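Local structure of Alpha/beta hydrolase (Enterobacter asburiae, 6KMO) at residues Lys88-Glu93 with Asp124-Ser129; Ala144-Ala149 with Ala245-Asn250; Ala213-Ala218 with Trp236-Tyr241; His307-Leu312 with Pro319-Ala324. The protein probably hydrolyses carboxylic esters, acting as a bacterial esterase or lipase with the alpha/beta hydrolase fold. The protein carries 2 engineered substitutions. All blocks are in the same frame, centred on the assembly; numbering follows the deposited sequence.

Overall arrangement
Interaction 1 joins an antiparallel strand near one edge of the central sheet to helix 115-129. Interaction 4 ties the loop after strand 305-306 to helix 319-335, which also packs against helix 115-129. Their centres are about 16 Å apart. Interactions 2 and 3 lie close together, with centres about 13 Å apart. They touch through the Arg248-Asp239 salt bridge and the backbone pair of Phe146 and Tyr241. Interaction 3 is nested in the chain loop that interaction 2 closes. Interaction 4 starts at the probable active site, because His307 touches Ser180 and hydrogen-bonds to Asp277. Its centre is about 23 Å from that of interaction 3. Interactions 2 and 4 both reach the second subunit.

Interaction 1 (Lys88-Glu93 with Asp124-Ser129); sequences KIVKPE and DLVRAS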
loop_
_atom_site.group_PDB
_atom_site.type_symbol
_atom_site.label_atom_id
_atom_site.label_comp_id
_atom_site.label_asym_id
_atom_site.label_seq_id
_atom_site.Cartn_x
_atom_site.Cartn_y
_atom_site.Cartn_z
ATOM N N LYS A 88 10.108 24.511 -9.056
ATOM C CA LYS A 88 8.673 24.726 -9.150
ATOM C C LYS A 88 8.076 24.300 -7.824
ATOM O O LYS A 88 8.370 23.202 -7.342
ATOM C CB LYS A 88 8.043 23.933 -10.297
ATOM C CG LYS A 88 8.531 24.354 -11.685
ATOM C CD LYS A 88 8.014 25.734 -12.066
ATOM C CE LYS A 88 6.715 25.631 -12.808
ATOM N NZ LYS A 88 6.353 26.915 -13.482
ATOM N N ILE A 89 7.260 25.158 -7.219
ATOM C CA ILE A 89 6.722 24.944 -5.884
ATOM C C ILE A 89 5.221 24.748 -6.012
ATOM O O ILE A 89 4.529 25.577 -6.613
ATOM C CB ILE A 89 7.063 26.111 -4.945
ATOM C CG1 ILE A 89 8.583 26.294 -4.864
ATOM C CG2 ILE A 89 6.526 25.872 -3.549
ATOM C CD1 ILE A 89 9.092 27.518 -5.517
ATOM N N VAL A 90 4.714 23.644 -5.486
ATOM C CA VAL A 90 3.302 23.294 -5.601
ATOM C C VAL A 90 2.731 23.180 -4.198
ATOM O O VAL A 90 3.306 22.499 -3.340
ATOM C CB VAL A 90 3.105 21.990 -6.394
ATOM C CG1 VAL A 90 1.630 21.698 -6.593
ATOM C CG2 VAL A 90 3.824 22.058 -7.742
ATOM N N LYS A 91 1.622 23.867 -3.946
ATOM C CA LYS A 91 0.982 23.886 -2.642
ATOM C C LYS A 91 -0.501 23.595 -2.779
ATOM O O LYS A 91 -1.080 23.762 -3.858
ATOM C CB LYS A 91 1.168 25.263 -1.984
ATOM C CG LYS A 91 2.598 25.627 -1.720
ATOM C CD LYS A 91 2.701 26.989 -1.046
ATOM C CE LYS A 91 4.155 27.401 -0.923
ATOM N NZ LYS A 91 4.304 28.713 -0.213
ATOM N N PRO A 92 -1.150 23.154 -1.699
ATOM C CA PRO A 92 -2.604 22.969 -1.745
ATOM C C PRO A 92 -3.292 24.273 -2.118
ATOM O O PRO A 92 -2.797 25.366 -1.822
ATOM C CB PRO A 92 -2.947 22.532 -0.312
ATOM C CG PRO A 92 -1.660 21.951 0.221
ATOM C CD PRO A 92 -0.579 22.790 -0.390
ATOM N N GLU A 93 -4.468 24.127 -2.737
ATOM C CA GLU A 93 -5.148 25.249 -3.364
ATOM C C GLU A 93 -5.405 26.362 -2.370
ATOM O O GLU A 93 -5.293 27.545 -2.712
ATOM C CB GLU A 93 -6.473 24.767 -3.963
ATOM C CG GLU A 93 -7.394 25.870 -4.464
ATOM C CD GLU A 93 -8.748 25.345 -4.916
ATOM O OE1 GLU A 93 -9.347 25.961 -5.823
ATOM O OE2 GLU A 93 -9.217 24.325 -4.362
ATOM N N ASP A 124 -1.259 15.653 -7.109
ATOM C CA ASP A 124 -1.942 14.618 -6.337
ATOM C C ASP A 124 -1.242 14.385 -5.000
ATOM O O ASP A 124 -1.898 14.206 -3.966
ATOM C CB ASP A 124 -1.979 13.300 -7.119
ATOM C CG ASP A 124 -2.990 13.274 -8.231
ATOM O OD1 ASP A 124 -3.885 14.152 -8.306
ATOM O OD2 ASP A 124 -2.892 12.342 -9.066
ATOM N N LEU A 125 0.090 14.359 -5.000
ATOM C CA LEU A 125 0.827 14.109 -3.764
ATOM C C LEU A 125 0.728 15.287 -2.803
ATOM O O LEU A 125 0.648 15.097 -1.587
ATOM C CB LEU A 125 2.292 13.812 -4.094
ATOM C CG LEU A 125 2.570 12.476 -4.812
ATOM C CD1 LEU A 125 3.952 12.512 -5.440
ATOM C CD2 LEU A 125 2.406 11.295 -3.868
ATOM N N VAL A 126 0.755 16.507 -3.334
ATOM C CA VAL A 126 0.561 17.700 -2.515
ATOM C C VAL A 126 -0.814 17.678 -1.868
ATOM O O VAL A 126 -0.956 17.919 -0.667
ATOM C CB VAL A 126 0.766 18.943 -3.394
ATOM C CG1 VAL A 126 0.243 20.204 -2.682
ATOM C CG2 VAL A 126 2.230 19.090 -3.754
ATOM N N ARG A 127 -1.847 17.372 -2.646
ATOM C CA ARG A 127 -3.202 17.371 -2.095
ATOM C C ARG A 127 -3.374 16.293 -1.034
ATOM O O ARG A 127 -4.006 16.530 0.003
ATOM C CB ARG A 127 -4.189 17.191 -3.243
ATOM C CG ARG A 127 -4.299 18.427 -4.120
ATOM C CD ARG A 127 -4.952 18.121 -5.458
ATOM N NE ARG A 127 -6.269 17.545 -5.253
ATOM C CZ ARG A 127 -7.360 18.260 -5.013
ATOM N NH1 ARG A 127 -7.303 19.584 -4.991
ATOM N NH2 ARG A 127 -8.511 17.640 -4.809
ATOM N N ALA A 128 -2.811 15.107 -1.267
ATOM C CA ALA A 128 -2.981 14.008 -0.333
ATOM C C ALA A 128 -2.142 14.177 0.926
ATOM O O ALA A 128 -2.494 13.626 1.972
ATOM C CB ALA A 128 -2.655 12.688 -1.022
ATOM N N SER A 129 -1.029 14.900 0.853
ATOM C CA SER A 129 -0.152 15.066 2.002
ATOM C C SER A 129 -0.363 16.374 2.753
ATOM O O SER A 129 0.019 16.458 3.931
ATOM C CB SER A 129 1.319 15.013 1.563
ATOM O OG SER A 129 1.653 16.155 0.781
HETATM O O HOH W 1 -8.497 22.068 -3.179
#
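Val126 is the main contact residue of the helix, packing against Val90 and Pro92 with both of its methyl groups. CG1 stands anti to the backbone N (chi1 166°) and meets the strand backbone where Lys91 joins Pro92. Val126 CG1 lies 3.4 Å from Pro92 N and 3.6 Å from Pro92 CD, so it presses on the side of the proline ring. CG2 points back along the strand. Val126 CG2 is 3.6 Å from Val90 O and 3.9 Å from Val90 CG1.

Arg127 comes next and makes no direct contact. Its side chain leaves the helix to one side and then bends nearer the strand. Arg127 NH1 hydrogen-bonds to Pro70 O and also reaches a water, weakly, at 3.3 Å. The same water donates to Glu93 OE2 at 2.6 Å. The opposite charges are thus linked through solvent, not paired.

Ser129 does not touch the strand. Its hydroxyl folds back on its own helix. Ser129 OG hydrogen-bonds to Leu125 O at 2.8 Å, while Ser129 N reaches the same oxygen from the opposite face of the carbonyl. This side chain also forms a hydrogen bond with Ala131 N just past the helix.

Helix and strand axes approach to 7.4 Å and cross at -39°. Strand 83-92 runs between strands 71-80 and 132-136, antiparallel to both. Helix 115-129 lies over the sheet, with Leu125 packed on strand 99-105 and on helix 319-335.

Interaction 2 (Ala144-Ala149 with Ala245-Asn250); sequences AHFPVA and AADRNN
Phe146 turns the outer part of its ring to Asp247 and Asn250, and this ring makes up the tight part of the contact. CD1 and CE1 meet the acid, and CZ meets the amide. CG lies anti to the backbone N (chi1 175°), which sends the ring straight out to the short helix 245-248. Phe146 CD1 comes within 3.4 Å of Asp247 CG. Phe146 CE1 lies 3.7 Å from Asp247 OD1. Asp247 CG approaches the ring obliquely, and the ring and carboxylate planes are 54° apart. Asn250 sits at the ring edge. Asn250 ND2 is 3.8 Å from Phe146 CZ, and the amide plane is turned 75° from the ring. One ring face is covered from its own segment: Pro147 CB stands 3.7 Å above the centre of the Phe146 ring. The peptide bond before Pro147 is cis, which is consistent with the proline lying against the preceding aromatic ring.

The other part of the contact is looser and is bridged by water. A single water donates to Phe146 O at 2.7 Å and to Asp247 OD2 at 2.6 Å. Asp247 OD2 also hydrogen-bonds to Thr242 OG1, which helps to fix the carboxylate. Asn250 is held by its two ends. Its OD1 hydrogen-bonds to Leu252 N, and its ND2 to Leu8 O of the second subunit. Ile9 of that subunit packs on Phe146.

Pro147 is the N-cap residue of helix 148-163. The contact joins the loop just before this helix to helix 245-248 and the turn after it. The backbone of Phe146 pairs with Tyr241 at the end of helix 231-241.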
loop_
_atom_site.group_PDB
_atom_site.type_symbol
_atom_site.label_atom_id
_atom_site.label_comp_id
_atom_site.label_asym_id
_atom_site.label_seq_id
_atom_site.Cartn_x
_atom_site.Cartn_y
_atom_site.Cartn_z
ATOM N N ALA A 144 23.979 16.351 -19.513
ATOM C CA ALA A 144 24.801 16.115 -18.348
ATOM C C ALA A 144 24.825 14.620 -18.076
ATOM O O ALA A 144 23.897 13.883 -18.438
ATOM C CB ALA A 144 24.257 16.836 -17.114
ATOM N N HIS A 145 25.888 14.178 -17.427
ATOM C CA HIS A 145 26.050 12.817 -16.953
ATOM C C HIS A 145 26.108 12.818 -15.433
ATOM O O HIS A 145 26.189 13.865 -14.796
ATOM C CB HIS A 145 27.321 12.211 -17.550
ATOM C CG HIS A 145 27.292 12.123 -19.040
ATOM N ND1 HIS A 145 26.419 11.305 -19.718
ATOM C CD2 HIS A 145 27.997 12.790 -19.986
ATOM C CE1 HIS A 145 26.603 11.449 -21.021
ATOM N NE2 HIS A 145 27.555 12.344 -21.211
ATOM N N PHE A 146 26.047 11.633 -14.841
ATOM C CA PHE A 146 26.315 11.488 -13.418
ATOM C C PHE A 146 27.607 12.226 -13.094
ATOM O O PHE A 146 28.571 12.126 -13.860
ATOM C CB PHE A 146 26.440 9.991 -13.104
ATOM C CG PHE A 146 26.841 9.669 -11.680
ATOM C CD1 PHE A 146 28.165 9.437 -11.349
ATOM C CD2 PHE A 146 25.886 9.536 -10.684
ATOM C CE1 PHE A 146 28.520 9.121 -10.062
ATOM C CE2 PHE A 146 26.235 9.219 -9.408
ATOM C CZ PHE A 146 27.558 9.023 -9.082
ATOM N N PRO A 147 27.679 12.958 -11.976
ATOM C CA PRO A 147 26.694 13.136 -10.912
ATOM C C PRO A 147 26.048 14.518 -10.905
ATOM O O PRO A 147 25.664 14.990 -9.843
ATOM C CB PRO A 147 27.558 12.988 -9.669
ATOM C CG PRO A 147 28.793 13.769 -10.058
ATOM C CD PRO A 147 29.000 13.470 -11.544
ATOM N N VAL A 148 25.942 15.164 -12.064
ATOM C CA VAL A 148 25.485 16.550 -12.112
ATOM C C VAL A 148 24.108 16.697 -11.480
ATOM O O VAL A 148 23.881 17.563 -10.623
ATOM C CB VAL A 148 25.500 17.059 -13.563
ATOM C CG1 VAL A 148 24.783 18.409 -13.668
ATOM C CG2 VAL A 148 26.922 17.159 -14.078
ATOM N N ALA A 149 23.145 15.897 -11.942
ATOM C CA ALA A 149 21.769 16.053 -11.484
ATOM C C ALA A 149 21.636 15.741 -10.002
ATOM O O ALA A 149 20.915 16.441 -9.288
ATOM C CB ALA A 149 20.828 15.172 -12.298
ATOM N N ALA A 245 31.793 2.012 -15.445
ATOM C CA ALA A 245 31.598 0.943 -14.474
ATOM C C ALA A 245 31.780 1.446 -13.049
ATOM O O ALA A 245 31.053 1.036 -12.137
ATOM C CB ALA A 245 32.586 -0.196 -14.752
ATOM N N ALA A 246 32.769 2.312 -12.825
ATOM C CA ALA A 246 32.978 2.837 -11.486
ATOM C C ALA A 246 31.758 3.622 -11.020
ATOM O O ALA A 246 31.307 3.455 -9.883
ATOM C CB ALA A 246 34.227 3.719 -11.462
ATOM N N ASP A 247 31.200 4.467 -11.887
ATOM C CA ASP A 247 30.002 5.210 -11.505
ATOM C C ASP A 247 28.858 4.250 -11.179
ATOM O O ASP A 247 28.087 4.474 -10.238
ATOM C CB ASP A 247 29.549 6.143 -12.626
ATOM C CG ASP A 247 30.450 7.349 -12.845
ATOM O OD1 ASP A 247 31.304 7.662 -11.985
ATOM O OD2 ASP A 247 30.255 7.995 -13.898
ATOM N N ARG A 248 28.702 3.202 -11.981
ATOM C CA ARG A 248 27.625 2.252 -11.739
ATOM C C ARG A 248 27.819 1.472 -10.455
ATOM O O ARG A 248 26.842 0.959 -9.908
ATOM C CB ARG A 248 27.454 1.349 -12.951
ATOM C CG ARG A 248 26.908 2.101 -14.136
ATOM C CD ARG A 248 26.813 1.252 -15.398
ATOM N NE ARG A 248 26.348 2.039 -16.536
ATOM C CZ ARG A 248 25.633 1.578 -17.555
ATOM N NH1 ARG A 248 25.280 0.302 -17.619
ATOM N NH2 ARG A 248 25.277 2.411 -18.514
ATOM N N ASN A 249 29.045 1.373 -9.945
ATOM C CA ASN A 249 29.330 0.739 -8.673
ATOM C C ASN A 249 29.318 1.724 -7.508
ATOM O O ASN A 249 29.617 1.328 -6.375
ATOM C CB ASN A 249 30.682 0.025 -8.744
ATOM C CG ASN A 249 30.773 -1.131 -7.803
ATOM O OD1 ASN A 249 29.858 -1.969 -7.723
ATOM N ND2 ASN A 249 31.873 -1.195 -7.055
ATOM N N ASN A 250 28.997 2.985 -7.769
ATOM C CA ASN A 250 28.928 4.045 -6.768
ATOM C C ASN A 250 27.533 4.014 -6.164
ATOM O O ASN A 250 26.544 3.929 -6.897
ATOM C CB ASN A 250 29.189 5.352 -7.522
ATOM C CG ASN A 250 29.228 6.587 -6.652
ATOM O OD1 ASN A 250 28.380 6.812 -5.793
ATOM N ND2 ASN A 250 30.216 7.436 -6.913
HETATM O O HOH W 2 30.295 10.391 -14.961
#

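Interaction 3 (Ala213-Ala218 with Trp236-Tyr241); sequences ANFDTA and WFWDNY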
loop_
_atom_site.group_PDB
_atom_site.type_symbol
_atom_site.label_atom_id
_atom_site.label_comp_id
_atom_site.label_asym_id
_atom_site.label_seq_id
_atom_site.Cartn_x
_atom_site.Cartn_y
_atom_site.Cartn_z
ATOM N N ALA A 213 22.258 -0.499 -11.481
ATOM C CA ALA A 213 22.623 -0.585 -12.895
ATOM C C ALA A 213 22.922 -2.042 -13.262
ATOM O O ALA A 213 24.049 -2.425 -13.581
ATOM C CB ALA A 213 23.803 0.318 -13.206
ATOM N N ASN A 214 21.889 -2.867 -13.177
ATOM C CA ASN A 214 21.946 -4.272 -13.567
ATOM C C ASN A 214 20.601 -4.599 -14.189
ATOM O O ASN A 214 19.607 -3.935 -13.905
ATOM C CB ASN A 214 22.234 -5.198 -12.391
ATOM C CG ASN A 214 23.708 -5.336 -12.120
ATOM O OD1 ASN A 214 24.505 -5.662 -13.020
ATOM N ND2 ASN A 214 24.093 -5.059 -10.897
ATOM N N PHE A 215 20.578 -5.614 -15.055
ATOM C CA PHE A 215 19.439 -5.853 -15.940
ATOM C C PHE A 215 19.014 -7.310 -15.940
ATOM O O PHE A 215 18.385 -7.777 -16.901
ATOM C CB PHE A 215 19.777 -5.365 -17.350
ATOM C CG PHE A 215 20.353 -3.984 -17.353
ATOM C CD1 PHE A 215 19.520 -2.899 -17.157
ATOM C CD2 PHE A 215 21.710 -3.770 -17.475
ATOM C CE1 PHE A 215 20.022 -1.632 -17.115
ATOM C CE2 PHE A 215 22.227 -2.493 -17.426
ATOM C CZ PHE A 215 21.373 -1.418 -17.232
ATOM N N ASP A 216 19.273 -8.006 -14.834
ATOM C CA ASP A 216 19.171 -9.459 -14.779
ATOM C C ASP A 216 18.348 -9.975 -13.611
ATOM O O ASP A 216 18.411 -11.172 -13.314
ATOM C CB ASP A 216 20.573 -10.072 -14.723
ATOM C CG ASP A 216 21.426 -9.511 -13.567
ATOM O OD1 ASP A 216 22.569 -10.000 -13.397
ATOM O OD2 ASP A 216 20.984 -8.589 -12.824
ATOM N N THR A 217 17.586 -9.126 -12.932
ATOM C CA THR A 217 16.676 -9.632 -11.914
ATOM C C THR A 217 15.544 -10.424 -12.573
ATOM O O THR A 217 15.280 -10.318 -13.776
ATOM C CB THR A 217 16.096 -8.478 -11.078
ATOM O OG1 THR A 217 15.297 -7.650 -11.915
ATOM C CG2 THR A 217 17.215 -7.657 -10.444
ATOM N N ALA A 218 14.836 -11.205 -11.756
ATOM C CA ALA A 218 13.721 -11.975 -12.295
ATOM C C ALA A 218 12.671 -11.068 -12.925
ATOM O O ALA A 218 12.127 -11.376 -13.991
ATOM C CB ALA A 218 13.111 -12.863 -11.209
ATOM N N TRP A 236 19.347 1.886 -22.238
ATOM C CA TRP A 236 19.580 3.150 -22.931
ATOM C C TRP A 236 19.624 4.313 -21.945
ATOM O O TRP A 236 20.465 5.215 -22.053
ATOM C CB TRP A 236 18.483 3.358 -23.976
ATOM C CG TRP A 236 18.646 4.527 -24.876
ATOM C CD1 TRP A 236 19.633 4.730 -25.796
ATOM C CD2 TRP A 236 17.769 5.651 -24.985
ATOM N NE1 TRP A 236 19.435 5.912 -26.452
ATOM C CE2 TRP A 236 18.292 6.500 -25.975
ATOM C CE3 TRP A 236 16.586 6.026 -24.334
ATOM C CZ2 TRP A 236 17.682 7.686 -26.338
ATOM C CZ3 TRP A 236 15.993 7.215 -24.695
ATOM C CH2 TRP A 236 16.536 8.025 -25.688
ATOM N N PHE A 237 18.691 4.340 -21.004
ATOM C CA PHE A 237 18.689 5.396 -19.999
ATOM C C PHE A 237 19.994 5.393 -19.214
ATOM O O PHE A 237 20.654 6.432 -19.077
ATOM C CB PHE A 237 17.500 5.203 -19.057
ATOM C CG PHE A 237 16.129 5.426 -19.676
ATOM C CD1 PHE A 237 15.899 6.381 -20.659
ATOM C CD2 PHE A 237 15.047 4.692 -19.211
ATOM C CE1 PHE A 237 14.633 6.577 -21.180
ATOM C CE2 PHE A 237 13.769 4.895 -19.716
ATOM C CZ PHE A 237 13.563 5.836 -20.702
ATOM N N TRP A 238 20.395 4.228 -18.705
ATOM C CA TRP A 238 21.658 4.126 -17.985
ATOM C C TRP A 238 22.833 4.551 -18.860
ATOM O O TRP A 238 23.757 5.217 -18.382
ATOM C CB TRP A 238 21.838 2.706 -17.453
ATOM C CG TRP A 238 21.264 2.472 -16.107
ATOM C CD1 TRP A 238 20.141 1.755 -15.797
ATOM C CD2 TRP A 238 21.791 2.954 -14.866
ATOM N NE1 TRP A 238 19.934 1.774 -14.429
ATOM C CE2 TRP A 238 20.941 2.488 -13.837
ATOM C CE3 TRP A 238 22.901 3.734 -14.526
ATOM C CZ2 TRP A 238 21.169 2.777 -12.494
ATOM C CZ3 TRP A 238 23.125 4.024 -13.184
ATOM C CH2 TRP A 238 22.261 3.542 -12.185
ATOM N N ASP A 239 22.827 4.158 -20.143
ATOM C CA ASP A 239 23.949 4.488 -21.013
ATOM C C ASP A 239 24.055 5.991 -21.243
ATOM O O ASP A 239 25.159 6.526 -21.354
ATOM C CB ASP A 239 23.823 3.769 -22.355
ATOM C CG ASP A 239 24.138 2.279 -22.279
ATOM O OD1 ASP A 239 24.672 1.791 -21.261
ATOM O OD2 ASP A 239 23.849 1.579 -23.272
ATOM N N ASN A 240 22.919 6.686 -21.344
ATOM C CA ASN A 240 22.950 8.136 -21.486
ATOM C C ASN A 240 23.379 8.822 -20.199
ATOM O O ASN A 240 23.970 9.907 -20.247
ATOM C CB ASN A 240 21.569 8.637 -21.923
ATOM C CG ASN A 240 21.347 8.517 -23.417
ATOM O OD1 ASN A 240 21.808 9.358 -24.193
ATOM N ND2 ASN A 240 20.659 7.462 -23.835
ATOM N N TYR A 241 23.098 8.210 -19.049
ATOM C CA TYR A 241 23.436 8.781 -17.747
ATOM C C TYR A 241 24.926 8.634 -17.445
ATOM O O TYR A 241 25.598 9.612 -17.110
ATOM C CB TYR A 241 22.625 8.052 -16.689
ATOM C CG TYR A 241 22.652 8.635 -15.306
ATOM C CD1 TYR A 241 22.413 9.987 -15.074
ATOM C CD2 TYR A 241 22.869 7.811 -14.203
ATOM C CE1 TYR A 241 22.378 10.491 -13.788
ATOM C CE2 TYR A 241 22.825 8.313 -12.900
ATOM C CZ TYR A 241 22.572 9.651 -12.705
ATOM O OH TYR A 241 22.502 10.179 -11.440
#
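Trp238 reaches from its helix to Ala213 and Phe215, and its side chain carries the contact. At the root, Trp238 CB lies 4.2 Å from Phe215 CZ. CG is near the same atom. Trp238 CD1 is closer still, 3.6 Å from Phe215 CE1. It lies at the edge of the phenyl ring, close to that ring's plane. The phenyl and the five-membered ring meet obliquely, with planes at 77° and centroids 5.5 Å apart. Phe215 CG is anti to its carbonyl carbon (chi1 -49°), and this turns the ring back to the helix.

Further out, Trp238 NE1 passes 3.9 Å from Ala213 CA. Trp238 CE2 is 3.6 Å from Ala213 CB, and Trp238 CZ2 is 3.6 Å from Ala213 N. The methyl group sits squarely over the six-membered ring. Ala213 CB is only 3° off the normal through its centroid, a clear CH-pi contact. On the far rim, CZ3 lies at the edge of the Tyr241 ring.

Trp110 meets the indole edge-to-face and stacks on Tyr241. Arg248 of helix 245-248 touches Ala213, Phe215 and Trp238. The loop after strand 203-207 is thus packed on helix 231-241, just before helix 218-222 begins.

Interaction 4 (His307-Leu312 with Pro319-Ala324); sequences HDYGLL and PTVKVA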
loop_
_atom_site.group_PDB
_atom_site.type_symbol
_atom_site.label_atom_id
_atom_site.label_comp_id
_atom_site.label_asym_id
_atom_site.label_seq_id
_atom_site.Cartn_x
_atom_site.Cartn_y
_atom_site.Cartn_z
ATOM N N HIS A 307 5.129 -0.120 -14.459
ATOM C CA HIS A 307 5.999 0.999 -14.137
ATOM C C HIS A 307 5.300 2.328 -14.409
ATOM O O HIS A 307 4.623 2.504 -15.420
ATOM C CB HIS A 307 7.270 0.903 -14.988
ATOM C CG HIS A 307 8.283 1.936 -14.643
ATOM N ND1 HIS A 307 9.003 1.901 -13.475
ATOM C CD2 HIS A 307 8.635 3.082 -15.278
ATOM C CE1 HIS A 307 9.787 2.973 -13.421
ATOM N NE2 HIS A 307 9.584 3.697 -14.505
ATOM N N ASP A 308 5.497 3.296 -13.510
ATOM C CA ASP A 308 4.977 4.652 -13.697
ATOM C C ASP A 308 3.450 4.692 -13.685
ATOM O O ASP A 308 2.841 5.635 -14.196
ATOM C CB ASP A 308 5.539 5.328 -14.957
ATOM C CG ASP A 308 6.745 6.199 -14.676
ATOM O OD1 ASP A 308 6.925 6.720 -13.542
ATOM O OD2 ASP A 308 7.514 6.415 -15.647
ATOM N N TYR A 309 2.815 3.738 -13.000
ATOM C CA TYR A 309 1.361 3.746 -12.903
ATOM C C TYR A 309 0.861 5.075 -12.363
ATOM O O TYR A 309 -0.134 5.619 -12.852
ATOM C CB TYR A 309 0.837 2.573 -12.062
ATOM C CG TYR A 309 1.347 2.461 -10.630
ATOM C CD1 TYR A 309 2.471 1.715 -10.350
ATOM C CD2 TYR A 309 0.685 3.062 -9.576
ATOM C CE1 TYR A 309 2.950 1.589 -9.051
ATOM C CE2 TYR A 309 1.158 2.950 -8.256
ATOM C CZ TYR A 309 2.293 2.196 -8.013
ATOM O OH TYR A 309 2.831 2.062 -6.745
ATOM N N GLY A 310 1.551 5.640 -11.367
ATOM C CA GLY A 310 1.097 6.891 -10.784
ATOM C C GLY A 310 1.489 8.138 -11.546
ATOM O O GLY A 310 1.018 9.228 -11.207
ATOM N N LEU A 311 2.372 8.015 -12.532
ATOM C CA LEU A 311 2.747 9.146 -13.371
ATOM C C LEU A 311 1.836 9.294 -14.581
ATOM O O LEU A 311 1.373 10.395 -14.873
ATOM C CB LEU A 311 4.187 8.970 -13.883
ATOM C CG LEU A 311 4.635 9.964 -14.956
ATOM C CD1 LEU A 311 4.706 11.364 -14.366
ATOM C CD2 LEU A 311 5.970 9.575 -15.566
ATOM N N LEU A 312 1.609 8.207 -15.305
ATOM C CA LEU A 312 1.020 8.291 -16.640
ATOM C C LEU A 312 -0.395 8.835 -16.568
ATOM O O LEU A 312 -1.285 8.234 -15.961
ATOM C CB LEU A 312 1.048 6.909 -17.298
ATOM C CG LEU A 312 2.457 6.397 -17.587
ATOM C CD1 LEU A 312 2.476 4.901 -17.929
ATOM C CD2 LEU A 312 3.156 7.200 -18.687
ATOM N N PRO A 319 -8.360 2.859 -10.472
ATOM C CA PRO A 319 -8.616 2.856 -9.027
ATOM C C PRO A 319 -7.366 2.700 -8.192
ATOM O O PRO A 319 -7.196 3.428 -7.204
ATOM C CB PRO A 319 -9.590 1.688 -8.845
ATOM C CG PRO A 319 -10.371 1.712 -10.151
ATOM C CD PRO A 319 -9.336 2.031 -11.205
ATOM N N THR A 320 -6.473 1.783 -8.577
ATOM C CA THR A 320 -5.254 1.556 -7.811
ATOM C C THR A 320 -4.388 2.804 -7.759
ATOM O O THR A 320 -3.727 3.055 -6.748
ATOM C CB THR A 320 -4.462 0.408 -8.431
ATOM O OG1 THR A 320 -5.185 -0.810 -8.285
ATOM C CG2 THR A 320 -3.085 0.226 -7.790
ATOM N N VAL A 321 -4.314 3.555 -8.854
ATOM C CA VAL A 321 -3.499 4.767 -8.884
ATOM C C VAL A 321 -4.003 5.764 -7.856
ATOM O O VAL A 321 -3.233 6.308 -7.055
ATOM C CB VAL A 321 -3.481 5.370 -10.304
ATOM C CG1 VAL A 321 -2.880 6.778 -10.295
ATOM C CG2 VAL A 321 -2.719 4.443 -11.257
ATOM N N LYS A 322 -5.305 6.038 -7.875
ATOM C CA LYS A 322 -5.862 7.014 -6.956
ATOM C C LYS A 322 -5.607 6.614 -5.516
ATOM O O LYS A 322 -5.223 7.451 -4.687
ATOM C CB LYS A 322 -7.354 7.170 -7.214
ATOM C CG LYS A 322 -7.633 7.780 -8.593
ATOM C CD LYS A 322 -9.083 8.247 -8.755
ATOM C CE LYS A 322 -10.006 7.122 -9.117
ATOM N NZ LYS A 322 -11.380 7.660 -9.395
ATOM N N VAL A 323 -5.768 5.330 -5.204
ATOM C CA VAL A 323 -5.534 4.873 -3.842
ATOM C C VAL A 323 -4.048 4.918 -3.508
ATOM O O VAL A 323 -3.668 5.402 -2.441
ATOM C CB VAL A 323 -6.153 3.478 -3.634
ATOM C CG1 VAL A 323 -5.681 2.850 -2.313
ATOM C CG2 VAL A 323 -7.670 3.591 -3.683
ATOM N N ALA A 324 -3.190 4.440 -4.412
ATOM C CA ALA A 324 -1.759 4.425 -4.124
ATOM C C ALA A 324 -1.234 5.822 -3.810
ATOM O O ALA A 324 -0.398 5.998 -2.906
ATOM C CB ALA A 324 -0.983 3.840 -5.302
#
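Tyr309 and Gly310 pack against Val321 and Ala324 on the first turns of helix 319-335. The segment leading to them starts at His307. His307 ND1 hydrogen-bonds to Asp277 OD2, and the imidazole touches Ser180 and meets Trp208 edge-to-face. Asp308 follows with a positive phi of 65°, which turns the chain sharply. Its OD1 forms hydrogen bonds with Trp208 NE1 and Asn179 ND2. Its carbonyl closes the next turn, because Asp308 O accepts from Leu311 N at 2.9 Å and from Leu312 N at 3.1 Å.

Tyr309 is the main contact residue. Its CG sits between the backbone N and the carbonyl carbon (chi1 58°). The Tyr309 and Val321 side chains run past one another, pointing opposite ways. The helix meets the ring at its edge. Tyr309 CD2 is 4.0 Å from Val321 CG2, and Tyr309 CE2 is 3.8 Å from Ala324 CB. Nearer the backbone, Tyr309 O lies 3.3 Å from Val321 CG2. The hydroxyl hydrogen-bonds to Gln272 OE1, and the amide nitrogen of Gln272 to Ala324 O.

In the alpha/beta hydrolase fold the catalytic histidine lies on a loop after the last strand, ahead of the final helix. Ser180 at a nucleophile elbow, Asp277 and His307 are consistent with a Ser-Asp-His triad.

At Gly310 the backbones come near, with Gly310 CA 5.4 Å from Val321 CA. The same Gly310 CA is 4.0 Å from the Val321 CG1 methyl. Gly310 O hydrogen-bonds to Arg120 NH2. Leu311 directs its side chain away from the helix, while Leu311 O hydrogen-bonds to Gln63 NE2. Leu312 packs on Phe228 and on Ile306 of strand 305-306.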